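PDB 2YLN: putative ABC transporter, periplasmic binding protein, amino acid from Neisseria gonorrhoeae, which probably captures L-cystine in the periplasm and hands it to an ABC transporter for import into the cell. Local coordinates for residues Arg52-Gly57 / Val252-Thr257; Thr66-Thr71 / Val214-Lys219. The protein carries 1 engineered substitution. All blocks are in the same frame, centred on the assembly; numbering follows the deposited sequence. Where two conformers were deposited one is given.

How the contacts relate
The two contacts share no helix or strand, and they lie on opposite sides of the chain's centre, with nearest atoms about 16 Å apart. Contact 1 is peripheral. It pairs two helices near one end of the molecule, with a buried apolar half and an exposed polar half bridged by water. Contact 2 lies nearer the middle, beside the ligand pocket. There a bulged turn meets one helix, and the touch is mostly an aspartate laid along a proline, carboxylate against carbon. Along the chain, contact 2 is nested inside the loop closed by contact 1. Each is partly buried.

Contact 1: Arg52-Gly57 / Val252-Thr257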
loop_
_atom_site.group_PDB
_atom_site.type_symbol
_atom_site.label_atom_id
_atom_site.label_comp_id
_atom_site.label_asym_id
_atom_site.label_seq_id
_atom_site.Cartn_x
_atom_site.Cartn_y
_atom_site.Cartn_z
ATOM N N ARG A 52 -24.966 3.965 -1.623
ATOM C CA ARG A 52 -24.667 2.721 -2.355
ATOM C C ARG A 52 -24.318 1.568 -1.451
ATOM O O ARG A 52 -24.621 0.394 -1.796
ATOM C CB ARG A 52 -23.555 2.971 -3.398
ATOM C CG ARG A 52 -24.147 3.797 -4.577
ATOM C CD ARG A 52 -23.118 4.179 -5.618
ATOM N NE ARG A 52 -22.303 5.337 -5.140
ATOM C CZ ARG A 52 -20.985 5.354 -4.927
ATOM N NH1 ARG A 52 -20.307 4.258 -5.069
ATOM N NH2 ARG A 52 -20.362 6.468 -4.596
ATOM N N ILE A 53 -23.716 1.822 -0.311
ATOM C CA ILE A 53 -23.497 0.740 0.620
ATOM C C ILE A 53 -24.859 0.273 1.166
ATOM O O ILE A 53 -25.110 -0.889 1.225
ATOM C CB ILE A 53 -22.477 1.118 1.750
ATOM C CG1 ILE A 53 -21.084 1.355 1.117
ATOM C CG2 ILE A 53 -22.503 0.109 2.924
ATOM C CD1 ILE A 53 -20.074 2.062 2.066
ATOM N N ASN A 54 -25.630 1.180 1.699
ATOM C CA ASN A 54 -26.898 0.778 2.393
ATOM C C ASN A 54 -27.885 0.186 1.394
ATOM O O ASN A 54 -28.596 -0.736 1.755
ATOM C CB ASN A 54 -27.478 1.932 3.130
ATOM C CG ASN A 54 -26.721 2.229 4.425
ATOM O OD1 ASN A 54 -25.994 1.381 4.899
ATOM N ND2 ASN A 54 -26.960 3.381 4.938
ATOM N N ASN A 55 -27.820 0.614 0.119
ATOM C CA ASN A 55 -28.814 0.235 -0.902
ATOM C C ASN A 55 -28.290 -0.824 -1.829
ATOM O O ASN A 55 -28.987 -1.177 -2.766
ATOM C CB ASN A 55 -29.429 1.491 -1.619
ATOM C CG ASN A 55 -30.291 2.300 -0.675
ATOM O OD1 ASN A 55 -31.452 1.926 -0.445
ATOM N ND2 ASN A 55 -29.726 3.375 -0.099
ATOM N N LYS A 56 -27.077 -1.277 -1.607
ATOM C CA LYS A 56 -26.517 -2.451 -2.288
ATOM C C LYS A 56 -26.274 -2.164 -3.776
ATOM O O LYS A 56 -26.699 -2.868 -4.671
ATOM C CB LYS A 56 -27.340 -3.701 -2.109
ATOM C CG LYS A 56 -27.764 -3.854 -0.665
ATOM C CD LYS A 56 -26.589 -3.961 0.343
ATOM C CE LYS A 56 -27.131 -4.119 1.735
ATOM N NZ LYS A 56 -26.106 -3.855 2.655
ATOM N N GLY A 57 -25.491 -1.129 -4.011
ATOM C CA GLY A 57 -24.979 -0.734 -5.353
ATOM C C GLY A 57 -23.530 -1.126 -5.542
ATOM O O GLY A 57 -23.071 -2.165 -5.055
ATOM N N VAL A 252 -17.372 4.966 6.293
ATOM C CA VAL A 252 -16.193 4.500 7.024
ATOM C C VAL A 252 -16.602 3.510 8.107
ATOM O O VAL A 252 -15.939 2.492 8.300
ATOM C CB VAL A 252 -15.411 5.691 7.594
ATOM C CG1 VAL A 252 -14.276 5.199 8.483
ATOM C CG2 VAL A 252 -14.827 6.558 6.441
ATOM N N ALA A 253 -17.649 3.859 8.862
ATOM C CA ALA A 253 -18.107 2.951 9.931
ATOM C C ALA A 253 -18.495 1.609 9.363
ATOM O O ALA A 253 -18.198 0.581 9.983
ATOM C CB ALA A 253 -19.292 3.589 10.690
ATOM N N LYS A 254 -19.148 1.559 8.198
ATOM C CA LYS A 254 -19.500 0.278 7.570
ATOM C C LYS A 254 -18.244 -0.506 7.192
ATOM O O LYS A 254 -18.130 -1.717 7.446
ATOM C CB LYS A 254 -20.384 0.517 6.334
ATOM C CG LYS A 254 -21.740 1.083 6.660
ATOM C CD LYS A 254 -22.623 0.074 7.279
ATOM C CE LYS A 254 -23.984 0.608 7.699
ATOM N NZ LYS A 254 -24.903 -0.534 7.876
ATOM N N PHE A 255 -17.239 0.157 6.593
ATOM C CA PHE A 255 -16.003 -0.496 6.264
ATOM C C PHE A 255 -15.319 -1.032 7.509
ATOM O O PHE A 255 -14.855 -2.190 7.481
ATOM C CB PHE A 255 -15.070 0.455 5.517
ATOM C CG PHE A 255 -15.504 0.819 4.096
ATOM C CD1 PHE A 255 -16.093 -0.032 3.224
ATOM C CD2 PHE A 255 -15.243 2.069 3.638
ATOM C CE1 PHE A 255 -16.409 0.384 1.964
ATOM C CE2 PHE A 255 -15.561 2.451 2.376
ATOM C CZ PHE A 255 -16.170 1.588 1.544
ATOM N N SER A 256 -15.220 -0.238 8.573
ATOM C CA SER A 256 -14.555 -0.685 9.753
ATOM C C SER A 256 -15.270 -1.839 10.417
ATOM O O SER A 256 -14.613 -2.756 10.934
ATOM C CB SER A 256 -14.418 0.455 10.714
ATOM O OG SER A 256 -13.519 1.441 10.173
ATOM N N THR A 257 -16.601 -1.809 10.408
ATOM C CA THR A 257 -17.377 -2.910 10.996
ATOM C C THR A 257 -17.083 -4.195 10.234
ATOM O O THR A 257 -16.843 -5.226 10.865
ATOM C CB THR A 257 -18.863 -2.549 10.971
ATOM O OG1 THR A 257 -19.131 -1.429 11.793
ATOM C CG2 THR A 257 -19.745 -3.686 11.489
HETATM O O HOH W 1 -25.834 -1.229 5.251
#
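With chi1 at -65°, I53 places CG2 opposite its backbone N and CG1 beside it. CG2 points toward K254, and the longer branch, extended at chi2, sends its tip CD1 to F255. K254 bends at chi2 (-73°), and the bend carries its CE and NZ over to N54. This is a helix-helix contact in the type 2 periplasmic binding protein fold. It joins helix 49-55, near the start of the modelled chain, to helix 249-264, close to its end.

The two branches of I53 have separate partners. CG2 of I53 rests on CG of K254 at 3.9 Å, and the two side chains lie alongside, heading opposite ways. CD1 of I53 approaches the ring of F255 obliquely, 4.0 Å from CZ. F255 is buried. It also packs on L242 and V244 of strand 238-245 and on V90 and L94 of helix 82-94, so I53 and F255 belong to an apolar layer shared with that strand and helix.

The solvent side is polar. The side chain of N54 crosses that of K254 at about a right angle, and N54 OD1 lies 3.5 Å from K254 CE. The gap from N54 OD1 to K254 NZ is 3.7 Å, and one water spans it. That water donates to N54 OD1 at 2.6 Å and accepts from K254 NZ at 2.9 Å. It thus links the amide oxygen to the lysine nitrogen.

Helix 49-55 closes with a Schellman motif. K56 takes a positive phi (69°), and G57 N bonds back to R52 O at 2.8 Å. The inner bond, from K56 N to I53 O, is weak at 3.5 Å. The K56 side chain folds back beside the same turn. Its NZ makes a further weak bond to I53 O and is hydrogen-bonded to L94 O.

Contact 2: Thr66-Thr71 / Val214-Lys219; sequences TYAPFT and VLDYLK. With CYS (cysteine), chain C.
D216 on helix 211-220 lies along P69 of the turn that follows strand 66-67. The arrangement is consistent with a contact between the two lobes of a type 2 solute-binding protein in its closed form.

From its base outward, D216 meets first the proline and then A68. CB lies 3.8 Å from P69 CD. With chi1 at -166°, D216 CG swings opposite the backbone N and reaches P69 CB at 4.0 Å. At the end of the side chain, OD1 lies 4.1 Å from P69 CB, while OD2 approaches A68 CB at 3.9 Å. The carboxylate thus touches carbon across the contact. D216 and P69 run antiparallel past one another. OD2 of D216 also makes a weak, long ion pair with K220 NZ on the same helix.

The peptide bond before P69 is cis. The backbone fits two overlapping classic beta bulges: F70 and T71 opposite Y67, and T66 and Y67 opposite T71. The amides of F70 and T71 share one acceptor, Y67 O.

The same turn forms part of the ligand site. Y67 is a pocket residue, and its chi1 of -175° sets CG anti to the backbone N and lays the ring against the bound cysteine. One face receives this cysteine, whose N sits 3.1 Å above the plane, over the ring centre. If this amine is protonated, the placement is consistent with a cation-pi interaction. On the opposite face lies F70 CD2, 3.6 Å above the plane and offset toward the rim, so the ring is held between ligand and phenylalanine. Its hydroxyl is tied to N209, another pocket residue, through a hydrogen bond between Y67 OH and N209 OD1.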
loop_
_atom_site.group_PDB
_atom_site.type_symbol
_atom_site.label_atom_id
_atom_site.label_comp_id
_atom_site.label_asym_id
_atom_site.label_seq_id
_atom_site.Cartn_x
_atom_site.Cartn_y
_atom_site.Cartn_z
ATOM N N THR A 66 0.194 -3.811 -9.513
ATOM C CA THR A 66 1.592 -3.972 -9.913
ATOM C C THR A 66 2.513 -4.004 -8.703
ATOM O O THR A 66 3.706 -3.650 -8.780
ATOM C CB THR A 66 1.986 -2.869 -10.853
ATOM O OG1 THR A 66 1.811 -1.620 -10.178
ATOM C CG2 THR A 66 1.163 -2.855 -12.139
ATOM N N TYR A 67 2.012 -4.460 -7.536
ATOM C CA TYR A 67 2.718 -4.334 -6.251
ATOM C C TYR A 67 2.519 -5.604 -5.429
ATOM O O TYR A 67 1.721 -5.600 -4.470
ATOM C CB TYR A 67 2.287 -3.086 -5.543
ATOM C CG TYR A 67 2.973 -2.727 -4.259
ATOM C CD1 TYR A 67 4.344 -2.853 -4.066
ATOM C CD2 TYR A 67 2.242 -2.172 -3.238
ATOM C CE1 TYR A 67 4.959 -2.419 -2.942
ATOM C CE2 TYR A 67 2.856 -1.688 -2.075
ATOM C CZ TYR A 67 4.249 -1.778 -1.962
ATOM O OH TYR A 67 4.829 -1.244 -0.823
ATOM N N ALA A 68 3.204 -6.670 -5.761
ATOM C CA ALA A 68 3.122 -7.923 -5.025
ATOM C C ALA A 68 3.746 -7.712 -3.648
ATOM O O ALA A 68 4.742 -7.017 -3.512
ATOM C CB ALA A 68 3.766 -9.041 -5.755
ATOM N N PRO A 69 3.222 -8.354 -2.582
ATOM C CA PRO A 69 2.108 -9.318 -2.554
ATOM C C PRO A 69 0.769 -8.662 -2.169
ATOM O O PRO A 69 -0.161 -9.343 -1.762
ATOM C CB PRO A 69 2.557 -10.315 -1.488
ATOM C CG PRO A 69 3.199 -9.420 -0.495
ATOM C CD PRO A 69 3.936 -8.386 -1.309
ATOM N N PHE A 70 0.680 -7.341 -2.313
ATOM C CA PHE A 70 -0.473 -6.560 -1.862
ATOM C C PHE A 70 -1.559 -6.434 -2.929
ATOM O O PHE A 70 -2.761 -6.419 -2.580
ATOM C CB PHE A 70 -0.007 -5.167 -1.404
ATOM C CG PHE A 70 0.912 -5.220 -0.239
ATOM C CD1 PHE A 70 0.515 -5.656 1.027
ATOM C CD2 PHE A 70 2.252 -4.807 -0.291
ATOM C CE1 PHE A 70 1.335 -5.645 2.107
ATOM C CE2 PHE A 70 3.080 -4.776 0.822
ATOM C CZ PHE A 70 2.612 -5.174 2.047
ATOM N N THR A 71 -1.179 -6.194 -4.188
ATOM C CA THR A 71 -2.144 -5.881 -5.233
ATOM C C THR A 71 -1.399 -6.156 -6.544
ATOM O O THR A 71 -0.513 -5.378 -6.933
ATOM C CB THR A 71 -2.636 -4.445 -5.107
ATOM O OG1 THR A 71 -3.377 -4.138 -6.307
ATOM C CG2 THR A 71 -1.607 -3.407 -4.894
ATOM N N VAL A 214 9.446 -6.029 0.096
ATOM C CA VAL A 214 10.860 -6.290 -0.190
ATOM C C VAL A 214 11.204 -7.765 0.082
ATOM O O VAL A 214 11.823 -8.408 -0.753
ATOM C CB VAL A 214 11.777 -5.332 0.587
ATOM C CG1 VAL A 214 13.222 -5.774 0.429
ATOM C CG2 VAL A 214 11.577 -3.897 0.108
ATOM N N LEU A 215 10.736 -8.284 1.239
ATOM C CA LEU A 215 10.982 -9.681 1.507
ATOM C C LEU A 215 10.379 -10.582 0.451
ATOM O O LEU A 215 10.998 -11.601 0.036
ATOM C CB LEU A 215 10.483 -10.052 2.905
ATOM C CG LEU A 215 11.253 -9.463 4.050
ATOM C CD1 LEU A 215 10.541 -9.764 5.368
ATOM C CD2 LEU A 215 12.705 -9.948 4.126
ATOM N N ASP A 216 9.185 -10.263 -0.036
ATOM C CA ASP A 216 8.515 -11.057 -1.101
ATOM C C ASP A 216 9.374 -11.052 -2.359
ATOM O O ASP A 216 9.603 -12.095 -2.983
ATOM C CB ASP A 216 7.121 -10.521 -1.358
ATOM C CG ASP A 216 6.293 -11.499 -2.188
ATOM O OD1 ASP A 216 5.941 -12.564 -1.628
ATOM O OD2 ASP A 216 6.029 -11.179 -3.331
ATOM N N TYR A 217 9.875 -9.881 -2.696
ATOM C CA TYR A 217 10.707 -9.753 -3.881
ATOM C C TYR A 217 12.001 -10.604 -3.765
ATOM O O TYR A 217 12.392 -11.269 -4.715
ATOM C CB TYR A 217 11.042 -8.278 -4.132
ATOM C CG TYR A 217 11.884 -8.064 -5.350
ATOM C CD1 TYR A 217 13.263 -8.172 -5.308
ATOM C CD2 TYR A 217 11.303 -7.719 -6.534
ATOM C CE1 TYR A 217 14.039 -7.949 -6.417
ATOM C CE2 TYR A 217 12.054 -7.447 -7.658
ATOM C CZ TYR A 217 13.398 -7.554 -7.577
ATOM O OH TYR A 217 14.177 -7.271 -8.692
ATOM N N LEU A 218 12.595 -10.539 -2.589
ATOM C CA LEU A 218 13.826 -11.296 -2.367
ATOM C C LEU A 218 13.593 -12.803 -2.349
ATOM O O LEU A 218 14.510 -13.573 -2.654
ATOM C CB LEU A 218 14.531 -10.847 -1.072
ATOM C CG LEU A 218 15.010 -9.418 -1.079
ATOM C CD1 LEU A 218 15.526 -8.952 0.257
ATOM C CD2 LEU A 218 16.086 -9.247 -2.221
ATOM N N LYS A 219 12.398 -13.254 -1.999
ATOM C CA LYS A 219 12.062 -14.679 -2.134
ATOM C C LYS A 219 12.093 -15.111 -3.554
ATOM O O LYS A 219 12.512 -16.210 -3.906
ATOM C CB LYS A 219 10.633 -14.968 -1.524
ATOM C CG LYS A 219 10.534 -14.874 -0.033
ATOM C CD LYS A 219 9.037 -15.113 0.537
ATOM C CE LYS A 219 8.844 -14.812 1.997
ATOM N NZ LYS A 219 7.394 -14.996 2.457
HETATM N N CYS C . 3.872 0.310 -4.896
HETATM C CA CYS C . 4.327 1.714 -5.040
HETATM C C CYS C . 5.826 1.759 -4.696
HETATM O O CYS C . 6.389 0.670 -4.413
HETATM C CB CYS C . 3.556 2.609 -4.108
HETATM S SG CYS C . 3.885 2.186 -2.341
HETATM O OXT CYS C . 6.338 2.860 -4.742
#